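Local coordinates for periplasmic oligopeptide-binding protein (Burkholderia pseudomallei, PDB 3ZS6) that probably binds oligopeptides in the periplasm and hands them to an ABC transporter for uptake, as members of its solute-binding family do, at residues Ala260-Tyr265 against Lys362-Phe367; Leu183-Trp186 against Asn190-Val193; Thr102-Phe107 against Ala152-Val157; Gly486-Thr491 against Asp495-Gln500. All blocks are in the same frame, centred on the assembly; numbering follows the deposited sequence.

How the contacts relate
Along the chain, contact 3 comes first, then contact 2, contact 1 and contact 4, in series. No two touch, and their centres lie between 21 and 30 Å apart. Contacts 1 and 3 sit on opposite sides of the chain's centre. Contact 1 sets helix 359-376 against strand 260-266 of a mixed sheet, contact 2 is a hairpin in a smaller sheet, and contact 3 joins the loop after helix 82-93 to the loop after helix 145-148. Contact 4 leans on both sheets, Tyr488 and Leu490 on strand 253-258 and Ser499 on strand 210-215. The four thus lie in different parts of the fold; contact 4 comes beside the bound peptide through Met496, modelled in two conformers.

Contact 1 of 4, residues Ala260-Tyr265 against Lys362-Phe367; sequences ATYYYY and KKVALF
The rings of Tyr262 and Tyr264 extend from one strand to neighbouring residues of a helix, and each is met in its own way. At the edge of the Tyr264 ring, near its plane, lies the backbone of Ala365, with Tyr264 OH 3.2 Å from Ala365 CA. The methyl is slightly further off, Ala365 CB standing 3.7 Å from the same Tyr264 OH. Although Ala365 N is also close, the angle is too poor for a hydrogen bond. The Tyr262 ring is stacked with Phe473, while His361 and Tyr475 meet it with their planes turned by about 45°. Val364 approaches both tyrosines obliquely: its CG1 is 3.5 Å from Tyr264 OH and 4.0 Å from Tyr262 CE1. It comes towards Tyr262 from the opposite direction, and its branch point Val364 CB is 3.7 Å from Tyr262 OH.

Two residues apart on the strand, both tyrosines reach the helix by different torsions: chi1 of -171° swings the Tyr262 ring away from its own backbone N, whereas -82° sets the Tyr264 ring beside that atom. Across the two segments the contact is van der Waals packing. Tyr262 OH is hydrogen-bonded to His361 ND1, from the residue just before Lys362, a bond that probably helps fix the phenol against Val364. Helix 359-376 is the beta-alpha-beta crossover between parallel strands 350-356 and 379-385; here it also packs on tyrosines of strand 260-266, separated from 350-356 by strand 401-407, in an alpha/beta lobe of a periplasmic binding protein.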
loop_
_atom_site.group_PDB
_atom_site.type_symbol
_atom_site.label_atom_id
_atom_site.label_comp_id
_atom_site.label_asym_id
_atom_site.label_seq_id
_atom_site.Cartn_x
_atom_site.Cartn_y
_atom_site.Cartn_z
ATOM N N ALA A 260 8.005 -3.297 -1.218
ATOM C CA ALA A 260 7.323 -2.773 -0.047
ATOM C C ALA A 260 8.340 -2.539 1.064
ATOM O O ALA A 260 9.279 -3.320 1.223
ATOM C CB ALA A 260 6.220 -3.753 0.403
ATOM N N THR A 261 8.155 -1.463 1.821
ATOM C CA THR A 261 9.126 -1.058 2.837
ATOM C C THR A 261 8.479 -0.944 4.216
ATOM O O THR A 261 7.427 -0.319 4.372
ATOM C CB THR A 261 9.770 0.304 2.464
ATOM O OG1 THR A 261 10.362 0.214 1.163
ATOM C CG2 THR A 261 10.846 0.716 3.482
ATOM N N TYR A 262 9.123 -1.549 5.207
ATOM C CA TYR A 262 8.685 -1.506 6.593
ATOM C C TYR A 262 9.472 -0.380 7.263
ATOM O O TYR A 262 10.704 -0.323 7.165
ATOM C CB TYR A 262 8.997 -2.854 7.256
ATOM C CG TYR A 262 8.436 -3.103 8.648
ATOM C CD1 TYR A 262 8.890 -2.384 9.749
ATOM C CD2 TYR A 262 7.498 -4.106 8.866
ATOM C CE1 TYR A 262 8.393 -2.636 11.027
ATOM C CE2 TYR A 262 7.004 -4.368 10.138
ATOM C CZ TYR A 262 7.456 -3.632 11.215
ATOM O OH TYR A 262 6.965 -3.891 12.484
ATOM N N TYR A 263 8.766 0.531 7.917
ATOM C CA TYR A 263 9.425 1.701 8.484
ATOM C C TYR A 263 8.655 2.308 9.648
ATOM O O TYR A 263 7.448 2.066 9.821
ATOM C CB TYR A 263 9.662 2.762 7.405
ATOM C CG TYR A 263 8.410 3.480 6.931
ATOM C CD1 TYR A 263 7.978 4.646 7.553
ATOM C CD2 TYR A 263 7.666 2.994 5.850
ATOM C CE1 TYR A 263 6.834 5.317 7.115
ATOM C CE2 TYR A 263 6.519 3.662 5.396
ATOM C CZ TYR A 263 6.113 4.821 6.036
ATOM O OH TYR A 263 4.990 5.490 5.608
ATOM N N TYR A 264 9.363 3.099 10.449
ATOM C CA TYR A 264 8.727 3.794 11.553
ATOM C C TYR A 264 8.416 5.238 11.178
ATOM O O TYR A 264 9.288 6.017 10.778
ATOM C CB TYR A 264 9.580 3.732 12.824
ATOM C CG TYR A 264 9.427 2.450 13.620
ATOM C CD1 TYR A 264 8.406 1.552 13.352
ATOM C CD2 TYR A 264 10.305 2.146 14.647
ATOM C CE1 TYR A 264 8.270 0.376 14.093
ATOM C CE2 TYR A 264 10.173 0.986 15.393
ATOM C CZ TYR A 264 9.156 0.098 15.113
ATOM O OH TYR A 264 9.037 -1.062 15.867
ATOM N N TYR A 265 7.144 5.564 11.296
ATOM C CA TYR A 265 6.652 6.915 11.154
ATOM C C TYR A 265 7.221 7.733 12.296
ATOM O O TYR A 265 7.360 7.231 13.414
ATOM C CB TYR A 265 5.133 6.826 11.241
ATOM C CG TYR A 265 4.317 8.041 11.601
ATOM C CD1 TYR A 265 4.356 8.589 12.880
ATOM C CD2 TYR A 265 3.415 8.571 10.687
ATOM C CE1 TYR A 265 3.558 9.669 13.218
ATOM C CE2 TYR A 265 2.620 9.645 11.009
ATOM C CZ TYR A 265 2.691 10.191 12.273
ATOM O OH TYR A 265 1.885 11.253 12.583
ATOM N N LYS A 362 4.996 -6.390 17.455
ATOM C CA LYS A 362 5.367 -6.297 18.857
ATOM C C LYS A 362 6.843 -6.627 19.053
ATOM O O LYS A 362 7.549 -5.924 19.784
ATOM C CB LYS A 362 4.502 -7.214 19.726
ATOM C CG LYS A 362 4.912 -7.187 21.200
ATOM C CD LYS A 362 3.957 -7.978 22.094
ATOM C CE LYS A 362 4.270 -7.729 23.565
ATOM N NZ LYS A 362 3.410 -8.526 24.489
ATOM N N LYS A 363 7.304 -7.695 18.404
ATOM C CA LYS A 363 8.707 -8.104 18.494
ATOM C C LYS A 363 9.640 -7.020 17.967
ATOM O O LYS A 363 10.657 -6.704 18.586
ATOM C CB LYS A 363 8.951 -9.404 17.720
ATOM C CG LYS A 363 8.517 -10.681 18.447
ATOM C CD LYS A 363 8.773 -11.929 17.586
ATOM C CE LYS A 363 8.386 -13.214 18.324
ATOM N NZ LYS A 363 8.743 -14.444 17.550
ATOM N N VAL A 364 9.302 -6.461 16.810
ATOM C CA VAL A 364 10.105 -5.389 16.235
ATOM C C VAL A 364 10.136 -4.174 17.171
ATOM O O VAL A 364 11.187 -3.571 17.389
ATOM C CB VAL A 364 9.591 -4.987 14.836
ATOM C CG1 VAL A 364 10.440 -3.868 14.257
ATOM C CG2 VAL A 364 9.616 -6.199 13.901
ATOM N N ALA A 365 8.980 -3.826 17.732
ATOM C CA ALA A 365 8.877 -2.685 18.637
ATOM C C ALA A 365 9.694 -2.872 19.927
ATOM O O ALA A 365 10.367 -1.942 20.385
ATOM C CB ALA A 365 7.421 -2.399 18.962
ATOM N N LEU A 366 9.620 -4.064 20.516
ATOM C CA LEU A 366 10.414 -4.375 21.703
ATOM C C LEU A 366 11.906 -4.235 21.404
ATOM O O LEU A 366 12.687 -3.767 22.243
ATOM C CB LEU A 366 10.101 -5.792 22.213
ATOM C CG LEU A 366 8.794 -5.916 23.003
ATOM C CD1 LEU A 366 8.334 -7.375 23.148
ATOM C CD2 LEU A 366 8.920 -5.245 24.369
ATOM N N PHE A 367 12.299 -4.650 20.203
ATOM C CA PHE A 367 13.687 -4.520 19.780
ATOM C C PHE A 367 14.105 -3.054 19.687
ATOM O O PHE A 367 15.132 -2.664 20.237
ATOM C CB PHE A 367 13.921 -5.221 18.439
ATOM C CG PHE A 367 15.341 -5.119 17.947
ATOM C CD1 PHE A 367 16.360 -5.805 18.592
ATOM C CD2 PHE A 367 15.654 -4.343 16.840
ATOM C CE1 PHE A 367 17.668 -5.714 18.149
ATOM C CE2 PHE A 367 16.961 -4.251 16.384
ATOM C CZ PHE A 367 17.969 -4.935 17.039
#

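Contact 2 of 4, residues Leu183-Trp186 against Asn190-Val193; sequences LVDW and NRIV
Val184 and Asp185 both face Val193, which makes a classic beta bulge in the hairpin of strands 181-187 and 191-196. Val193 O receives two backbone donors, Val184 N at 2.7 Å and Asp185 N at 3.0 Å. In return Val193 N gives a hydrogen bond to Asp185 O at 2.8 Å, so Asp185 and Val193 form an antiparallel hydrogen-bonded pair. The next pair, Trp186 with Ile192, is non-hydrogen-bonded and meets through side chains on the face opposite Asp185 and Val193. They lie side by side, pointing the same way, and Ile192 CD1 makes a CH-pi contact 3.8 Å from the centroid of the Trp186 five-membered ring. Ile192 CG1 packs tightly beside it, 3.3 Å from Trp186 CD1. The other branch, Ile192 CG2, reaches Leu183 CD1 at 3.7 Å.

On the Asp185 face a salt bridge spans the strands, Arg191 NH1 lying 2.8 Å from Asp185 OD2. The oxygen is met on its anti side, and the guanidinium plane stands at 90° to the carboxylate. The arginine gets there by bending its chain at chi2 and chi3. Further out, Gln187 NE2 donates to the same OD2 and probably helps hold the carboxylate, while strand 210-215 flanks Arg191 and Val193. Trp186, which also touches Val15, Leu18 and Thr170, is tied down at its indole nitrogen, where NE1 is hydrogen-bonded to Glu14 OE2.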
loop_
_atom_site.group_PDB
_atom_site.type_symbol
_atom_site.label_atom_id
_atom_site.label_comp_id
_atom_site.label_asym_id
_atom_site.label_seq_id
_atom_site.Cartn_x
_atom_site.Cartn_y
_atom_site.Cartn_z
ATOM N N LEU A 183 -20.727 -8.873 -2.857
ATOM C CA LEU A 183 -20.637 -9.006 -1.412
ATOM C C LEU A 183 -21.879 -9.672 -0.840
ATOM O O LEU A 183 -22.994 -9.194 -1.048
ATOM C CB LEU A 183 -20.455 -7.621 -0.785
ATOM C CG LEU A 183 -20.224 -7.567 0.725
ATOM C CD1 LEU A 183 -18.894 -8.218 1.065
ATOM C CD2 LEU A 183 -20.266 -6.121 1.207
ATOM N N VAL A 184 -21.687 -10.760 -0.098
ATOM C CA VAL A 184 -22.810 -11.462 0.532
ATOM C C VAL A 184 -22.930 -11.158 2.025
ATOM O O VAL A 184 -24.037 -11.001 2.551
ATOM C CB VAL A 184 -22.698 -12.994 0.357
ATOM C CG1 VAL A 184 -23.915 -13.682 0.955
ATOM C CG2 VAL A 184 -22.541 -13.356 -1.108
ATOM N N ASP A 185 -21.797 -11.088 2.716
ATOM C CA ASP A 185 -21.817 -10.859 4.161
ATOM C C ASP A 185 -20.605 -10.038 4.588
ATOM O O ASP A 185 -19.498 -10.218 4.069
ATOM C CB ASP A 185 -21.853 -12.198 4.911
ATOM C CG ASP A 185 -22.151 -12.037 6.400
ATOM O OD1 ASP A 185 -22.899 -11.103 6.772
ATOM O OD2 ASP A 185 -21.635 -12.853 7.198
ATOM N N TRP A 186 -20.830 -9.123 5.525
ATOM C CA TRP A 186 -19.758 -8.326 6.092
ATOM C C TRP A 186 -19.997 -8.174 7.588
ATOM O O TRP A 186 -20.808 -7.347 8.009
ATOM C CB TRP A 186 -19.701 -6.947 5.428
ATOM C CG TRP A 186 -18.569 -6.074 5.912
ATOM C CD1 TRP A 186 -17.615 -6.398 6.840
ATOM C CD2 TRP A 186 -18.280 -4.727 5.496
ATOM N NE1 TRP A 186 -16.749 -5.341 7.021
ATOM C CE2 TRP A 186 -17.131 -4.307 6.203
ATOM C CE3 TRP A 186 -18.876 -3.841 4.589
ATOM C CZ2 TRP A 186 -16.571 -3.037 6.036
ATOM C CZ3 TRP A 186 -18.310 -2.582 4.415
ATOM C CH2 TRP A 186 -17.167 -2.194 5.138
ATOM N N ASN A 190 -14.972 -10.094 12.002
ATOM C CA ASN A 190 -15.404 -11.477 11.999
ATOM C C ASN A 190 -15.156 -12.102 10.639
ATOM O O ASN A 190 -14.274 -12.938 10.488
ATOM C CB ASN A 190 -16.879 -11.580 12.384
ATOM C CG ASN A 190 -17.343 -13.012 12.537
ATOM O OD1 ASN A 190 -16.720 -13.936 12.024
ATOM N ND2 ASN A 190 -18.442 -13.203 13.251
ATOM N N ARG A 191 -15.929 -11.682 9.646
ATOM C CA ARG A 191 -15.747 -12.203 8.302
ATOM C C ARG A 191 -16.385 -11.340 7.231
ATOM O O ARG A 191 -17.329 -10.582 7.491
ATOM C CB ARG A 191 -16.327 -13.615 8.212
ATOM C CG ARG A 191 -17.755 -13.691 8.710
ATOM C CD ARG A 191 -18.687 -14.284 7.676
ATOM N NE ARG A 191 -18.912 -15.710 7.872
ATOM C CZ ARG A 191 -20.085 -16.310 7.678
ATOM N NH1 ARG A 191 -21.141 -15.604 7.292
ATOM N NH2 ARG A 191 -20.207 -17.617 7.874
ATOM N N ILE A 192 -15.844 -11.466 6.024
ATOM C CA ILE A 192 -16.472 -10.952 4.820
ATOM C C ILE A 192 -16.630 -12.119 3.849
ATOM O O ILE A 192 -15.692 -12.885 3.636
ATOM C CB ILE A 192 -15.639 -9.836 4.179
ATOM C CG1 ILE A 192 -15.968 -8.493 4.831
ATOM C CG2 ILE A 192 -15.882 -9.777 2.659
ATOM C CD1 ILE A 192 -15.049 -7.357 4.401
ATOM N N VAL A 193 -17.827 -12.278 3.293
ATOM C CA VAL A 193 -18.085 -13.352 2.331
ATOM C C VAL A 193 -18.589 -12.765 1.013
ATOM O O VAL A 193 -19.414 -11.843 1.005
ATOM C CB VAL A 193 -19.126 -14.382 2.862
ATOM C CG1 VAL A 193 -19.315 -15.528 1.871
ATOM C CG2 VAL A 193 -18.726 -14.915 4.230
#

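Contact 3 of 4, residues Thr102-Phe107 against Ala152-Val157; sequences TILVEF and APLTPV
Leu104 brings its CD1 up to the CG-CD side of the Pro153 ring, 3.9 Å from Pro153 CD and 4.0 Å from Pro153 CG, as the two side chains cross obliquely. The contact lies in the buried interior of the solute-binding fold, between loops beside helices 82-93 and 145-148. Pro153 belongs to a short 3-10 turn, residues 152-154, set here against the loop that leads to helix 111-115. The second half of the meeting is leucine on leucine: Leu154 CD1 comes within 4.1 Å of Leu104 CB. With chi1 at -62°, Leu154 turns its branches away from its own carbonyl and towards the other loop. One branch then serves Leu104, while Leu154 CD2 is directed to Val105, 4.4 Å from Val105 CB.

The interface is wholly apolar, with no hydrogen bond between the two segments, and every residue that touches is buried. Leu92 of helix 82-93 rests against both Val105 and Leu154, and Leu148 of helix 145-148 adds to the cover of Leu104. The contact therefore knits two loops to two helices in one hydrophobic cluster. Polar groups of the turn are satisfied close by: Trp89 NE1 donates to Leu154 O. The turn itself is closed by Thr155, which gives Ala152 O two hydrogen bonds. One comes from Thr155 N at 3.1 Å; the other runs from the hydroxyl, Thr155 OG1, which lies in the carbonyl plane of Ala152 O at 2.7 Å.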
loop_
_atom_site.group_PDB
_atom_site.type_symbol
_atom_site.label_atom_id
_atom_site.label_comp_id
_atom_site.label_asym_id
_atom_site.label_seq_id
_atom_site.Cartn_x
_atom_site.Cartn_y
_atom_site.Cartn_z
ATOM N N THR A 102 -6.153 10.681 -2.470
ATOM C CA THR A 102 -6.176 11.508 -3.675
ATOM C C THR A 102 -4.895 11.378 -4.509
ATOM O O THR A 102 -4.836 11.843 -5.645
ATOM C CB THR A 102 -6.418 12.994 -3.333
ATOM O OG1 THR A 102 -5.444 13.427 -2.380
ATOM C CG2 THR A 102 -7.820 13.195 -2.748
ATOM N N ILE A 103 -3.869 10.743 -3.949
ATOM C CA ILE A 103 -2.579 10.644 -4.635
ATOM C C ILE A 103 -2.681 10.012 -6.028
ATOM O O ILE A 103 -1.988 10.436 -6.952
ATOM C CB ILE A 103 -1.524 9.887 -3.795
ATOM C CG1 ILE A 103 -2.043 8.495 -3.410
ATOM C CG2 ILE A 103 -1.147 10.704 -2.543
ATOM C CD1 ILE A 103 -1.019 7.618 -2.705
ATOM N N LEU A 104 -3.541 9.008 -6.185
ATOM C CA LEU A 104 -3.647 8.314 -7.470
ATOM C C LEU A 104 -4.263 9.166 -8.580
ATOM O O LEU A 104 -3.889 9.036 -9.744
ATOM C CB LEU A 104 -4.422 6.991 -7.336
ATOM C CG LEU A 104 -3.641 5.846 -6.690
ATOM C CD1 LEU A 104 -4.444 4.545 -6.724
ATOM C CD2 LEU A 104 -2.299 5.670 -7.369
ATOM N N VAL A 105 -5.199 10.039 -8.224
ATOM C CA VAL A 105 -5.838 10.883 -9.225
ATOM C C VAL A 105 -5.022 12.157 -9.439
ATOM O O VAL A 105 -5.278 12.939 -10.351
ATOM C CB VAL A 105 -7.289 11.225 -8.831
ATOM C CG1 VAL A 105 -7.307 12.319 -7.766
ATOM C CG2 VAL A 105 -8.091 11.640 -10.061
ATOM N N GLU A 106 -4.007 12.340 -8.609
ATOM C CA GLU A 106 -3.211 13.560 -8.639
ATOM C C GLU A 106 -2.478 13.763 -9.967
ATOM O O GLU A 106 -2.163 14.897 -10.334
ATOM C CB GLU A 106 -2.220 13.572 -7.473
ATOM C CG GLU A 106 -2.032 14.923 -6.815
ATOM C CD GLU A 106 -1.188 14.831 -5.553
ATOM O OE1 GLU A 106 -1.676 14.270 -4.550
ATOM O OE2 GLU A 106 -0.034 15.311 -5.568
ATOM N N PHE A 107 -2.209 12.677 -10.690
ATOM C CA PHE A 107 -1.517 12.791 -11.977
ATOM C C PHE A 107 -2.442 13.367 -13.050
ATOM O O PHE A 107 -1.982 13.865 -14.079
ATOM C CB PHE A 107 -0.978 11.436 -12.454
ATOM C CG PHE A 107 0.104 10.860 -11.585
ATOM C CD1 PHE A 107 0.427 11.436 -10.367
ATOM C CD2 PHE A 107 0.804 9.735 -11.995
ATOM C CE1 PHE A 107 1.426 10.895 -9.570
ATOM C CE2 PHE A 107 1.804 9.192 -11.206
ATOM C CZ PHE A 107 2.115 9.773 -9.991
ATOM N N ALA A 152 -7.607 0.024 -6.432
ATOM C CA ALA A 152 -8.985 0.168 -5.963
ATOM C C ALA A 152 -9.568 1.582 -6.003
ATOM O O ALA A 152 -10.729 1.757 -6.370
ATOM C CB ALA A 152 -9.154 -0.463 -4.578
ATOM N N PRO A 153 -8.776 2.599 -5.634
ATOM C CA PRO A 153 -9.424 3.912 -5.588
ATOM C C PRO A 153 -9.792 4.461 -6.972
ATOM O O PRO A 153 -10.564 5.417 -7.031
ATOM C CB PRO A 153 -8.380 4.806 -4.905
ATOM C CG PRO A 153 -7.483 3.834 -4.149
ATOM C CD PRO A 153 -7.416 2.634 -5.068
ATOM N N LEU A 154 -9.271 3.885 -8.055
ATOM C CA LEU A 154 -9.668 4.346 -9.391
ATOM C C LEU A 154 -10.743 3.471 -10.053
ATOM O O LEU A 154 -11.124 3.711 -11.206
ATOM C CB LEU A 154 -8.453 4.553 -10.315
ATOM C CG LEU A 154 -7.461 5.638 -9.835
ATOM C CD1 LEU A 154 -6.260 5.766 -10.774
ATOM C CD2 LEU A 154 -8.148 6.994 -9.681
ATOM N N THR A 155 -11.246 2.475 -9.327
ATOM C CA THR A 155 -12.400 1.719 -9.817
ATOM C C THR A 155 -13.654 2.600 -9.901
ATOM O O THR A 155 -13.756 3.626 -9.218
ATOM C CB THR A 155 -12.704 0.473 -8.962
ATOM O OG1 THR A 155 -12.971 0.859 -7.607
ATOM C CG2 THR A 155 -11.527 -0.501 -9.002
ATOM N N PRO A 156 -14.618 2.199 -10.743
ATOM C CA PRO A 156 -15.812 3.033 -10.909
ATOM C C PRO A 156 -16.758 2.860 -9.735
ATOM O O PRO A 156 -16.680 1.864 -9.013
ATOM C CB PRO A 156 -16.445 2.495 -12.197
ATOM C CG PRO A 156 -16.012 1.057 -12.255
ATOM C CD PRO A 156 -14.641 1.000 -11.606
ATOM N N VAL A 157 -17.620 3.852 -9.544
ATOM C CA VAL A 157 -18.644 3.824 -8.511
ATOM C C VAL A 157 -20.006 4.158 -9.111
ATOM O O VAL A 157 -20.099 4.989 -10.010
ATOM C CB VAL A 157 -18.328 4.834 -7.400
ATOM C CG1 VAL A 157 -19.453 4.875 -6.389
ATOM C CG2 VAL A 157 -17.005 4.472 -6.734
#

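Contact 4 of 4, residues Gly486-Thr491 against Asp495-Gln500; sequences GGYTLT and DMRASQ
Two torsions bring Tyr488 and Arg497 together: the tyrosine ring stands anti to its main-chain nitrogen (chi1 -163°), while the arginine side chain leaves on the side away from its carbonyl (chi1 -62°) and runs extended to NE. The result is a buried arginine joining two parts of the loop between strands 485-486 and 503-504. Its guanidinium lies almost parallel to the phenol ring, the planes 5° apart, with Tyr488 OH above the centre of the group at 3.3 Å from Arg497 CZ. Arg497 NE meets the ring face, 3.3 Å from Tyr488 CZ.

Three partners in or near its plane fix the rotation of the guanidinium. Arg497 NH2 donates to Thr489 O at 2.8 Å, and Arg497 NH1 forms a salt bridge with Asp495 OD1 at 2.8 Å, approaching from above the carboxylate plane. Arg479 NH2 forms a salt bridge with Asp495 OD2 and its NH1 is hydrogen-bonded to Tyr488 OH, so a second arginine probably helps position two of the groups around Arg497. The third edge partner is a water, which accepts from Arg497 NE at 2.9 Å and from Thr489 N at 2.8 Å.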
loop_
_atom_site.group_PDB
_atom_site.type_symbol
_atom_site.label_atom_id
_atom_site.label_comp_id
_atom_site.label_asym_id
_atom_site.label_seq_id
_atom_site.Cartn_x
_atom_site.Cartn_y
_atom_site.Cartn_z
ATOM N N GLY A 486 -4.267 -23.339 -7.290
ATOM C CA GLY A 486 -3.522 -23.138 -8.530
ATOM C C GLY A 486 -3.507 -21.690 -9.004
ATOM O O GLY A 486 -4.344 -20.876 -8.588
ATOM N N GLY A 487 -2.551 -21.366 -9.874
ATOM C CA GLY A 487 -2.449 -20.035 -10.453
ATOM C C GLY A 487 -1.521 -19.044 -9.749
ATOM O O GLY A 487 -1.279 -17.949 -10.259
ATOM N N TYR A 488 -1.011 -19.408 -8.577
ATOM C CA TYR A 488 -0.140 -18.509 -7.814
ATOM C C TYR A 488 1.221 -18.405 -8.499
ATOM O O TYR A 488 1.797 -19.422 -8.882
ATOM C CB TYR A 488 0.037 -19.026 -6.375
ATOM C CG TYR A 488 0.561 -17.997 -5.380
ATOM C CD1 TYR A 488 1.933 -17.796 -5.204
ATOM C CD2 TYR A 488 -0.318 -17.232 -4.617
ATOM C CE1 TYR A 488 2.416 -16.860 -4.294
ATOM C CE2 TYR A 488 0.152 -16.283 -3.708
ATOM C CZ TYR A 488 1.518 -16.103 -3.550
ATOM O OH TYR A 488 1.981 -15.174 -2.647
ATOM N N THR A 489 1.735 -17.188 -8.661
ATOM C CA THR A 489 3.076 -17.011 -9.225
ATOM C C THR A 489 3.978 -16.282 -8.239
ATOM O O THR A 489 3.505 -15.715 -7.250
ATOM C CB THR A 489 3.071 -16.209 -10.543
ATOM O OG1 THR A 489 3.021 -14.807 -10.246
ATOM C CG2 THR A 489 1.880 -16.609 -11.430
ATOM N N LEU A 490 5.278 -16.292 -8.509
ATOM C CA LEU A 490 6.225 -15.639 -7.612
ATOM C C LEU A 490 6.723 -14.323 -8.200
ATOM O O LEU A 490 7.745 -13.792 -7.769
ATOM C CB LEU A 490 7.403 -16.572 -7.305
ATOM C CG LEU A 490 7.031 -17.950 -6.737
ATOM C CD1 LEU A 490 8.280 -18.797 -6.486
ATOM C CD2 LEU A 490 6.193 -17.818 -5.467
ATOM N N THR A 491 5.997 -13.796 -9.181
ATOM C CA THR A 491 6.447 -12.594 -9.878
ATOM C C THR A 491 5.539 -11.368 -9.678
ATOM O O THR A 491 5.797 -10.305 -10.237
ATOM C CB THR A 491 6.616 -12.866 -11.378
ATOM O OG1 THR A 491 5.346 -13.202 -11.943
ATOM C CG2 THR A 491 7.590 -14.025 -11.602
ATOM N N ASP A 495 2.239 -7.653 -4.833
ATOM C CA ASP A 495 1.326 -8.517 -4.088
ATOM C C ASP A 495 -0.142 -8.125 -4.233
ATOM O O ASP A 495 -0.888 -8.077 -3.247
ATOM C CB ASP A 495 1.718 -8.621 -2.606
ATOM C CG ASP A 495 0.946 -9.727 -1.876
ATOM O OD1 ASP A 495 0.443 -10.666 -2.537
ATOM O OD2 ASP A 495 0.836 -9.660 -0.646
ATOM N N MET A 496 -0.552 -7.844 -5.467
ATOM C CA MET A 496 -1.955 -7.598 -5.761
ATOM C C MET A 496 -2.508 -8.818 -6.496
ATOM O O MET A 496 -2.521 -8.877 -7.738
ATOM C CB MET A 496 -2.134 -6.303 -6.564
ATOM C CG MET A 496 -2.181 -5.020 -5.696
ATOM S SD MET A 496 -3.657 -4.911 -4.638
ATOM C CE MET A 496 -2.985 -5.057 -2.975
ATOM N N ARG A 497 -2.942 -9.797 -5.714
ATOM C CA ARG A 497 -3.331 -11.096 -6.255
ATOM C C ARG A 497 -4.821 -11.334 -6.065
ATOM O O ARG A 497 -5.275 -11.668 -4.972
ATOM C CB ARG A 497 -2.510 -12.211 -5.582
ATOM C CG ARG A 497 -0.977 -12.105 -5.816
ATOM C CD ARG A 497 -0.208 -13.103 -4.939
ATOM N NE ARG A 497 1.105 -13.466 -5.484
ATOM C CZ ARG A 497 2.271 -12.965 -5.074
ATOM N NH1 ARG A 497 2.314 -12.045 -4.107
ATOM N NH2 ARG A 497 3.401 -13.377 -5.642
ATOM N N ALA A 498 -5.574 -11.137 -7.141
ATOM C CA ALA A 498 -7.028 -11.232 -7.109
ATOM C C ALA A 498 -7.483 -12.677 -7.069
ATOM O O ALA A 498 -6.841 -13.560 -7.641
ATOM C CB ALA A 498 -7.625 -10.528 -8.326
ATOM N N SER A 499 -8.607 -12.920 -6.408
ATOM C CA SER A 499 -9.138 -14.276 -6.323
ATOM C C SER A 499 -9.513 -14.877 -7.694
ATOM O O SER A 499 -9.380 -16.085 -7.905
ATOM C CB SER A 499 -10.336 -14.303 -5.376
ATOM O OG SER A 499 -9.962 -13.831 -4.093
ATOM N N GLN A 500 -9.974 -14.044 -8.625
ATOM C CA GLN A 500 -10.450 -14.560 -9.913
ATOM C C GLN A 500 -9.338 -15.166 -10.772
ATOM O O GLN A 500 -9.610 -15.860 -11.760
ATOM C CB GLN A 500 -11.195 -13.483 -10.712
ATOM C CG GLN A 500 -10.304 -12.363 -11.256
ATOM C CD GLN A 500 -10.972 -11.607 -12.400
ATOM O OE1 GLN A 500 -11.250 -10.407 -12.304
ATOM N NE2 GLN A 500 -11.229 -12.313 -13.490
HETATM O O HOH W 1 0.274 -14.897 -7.874
#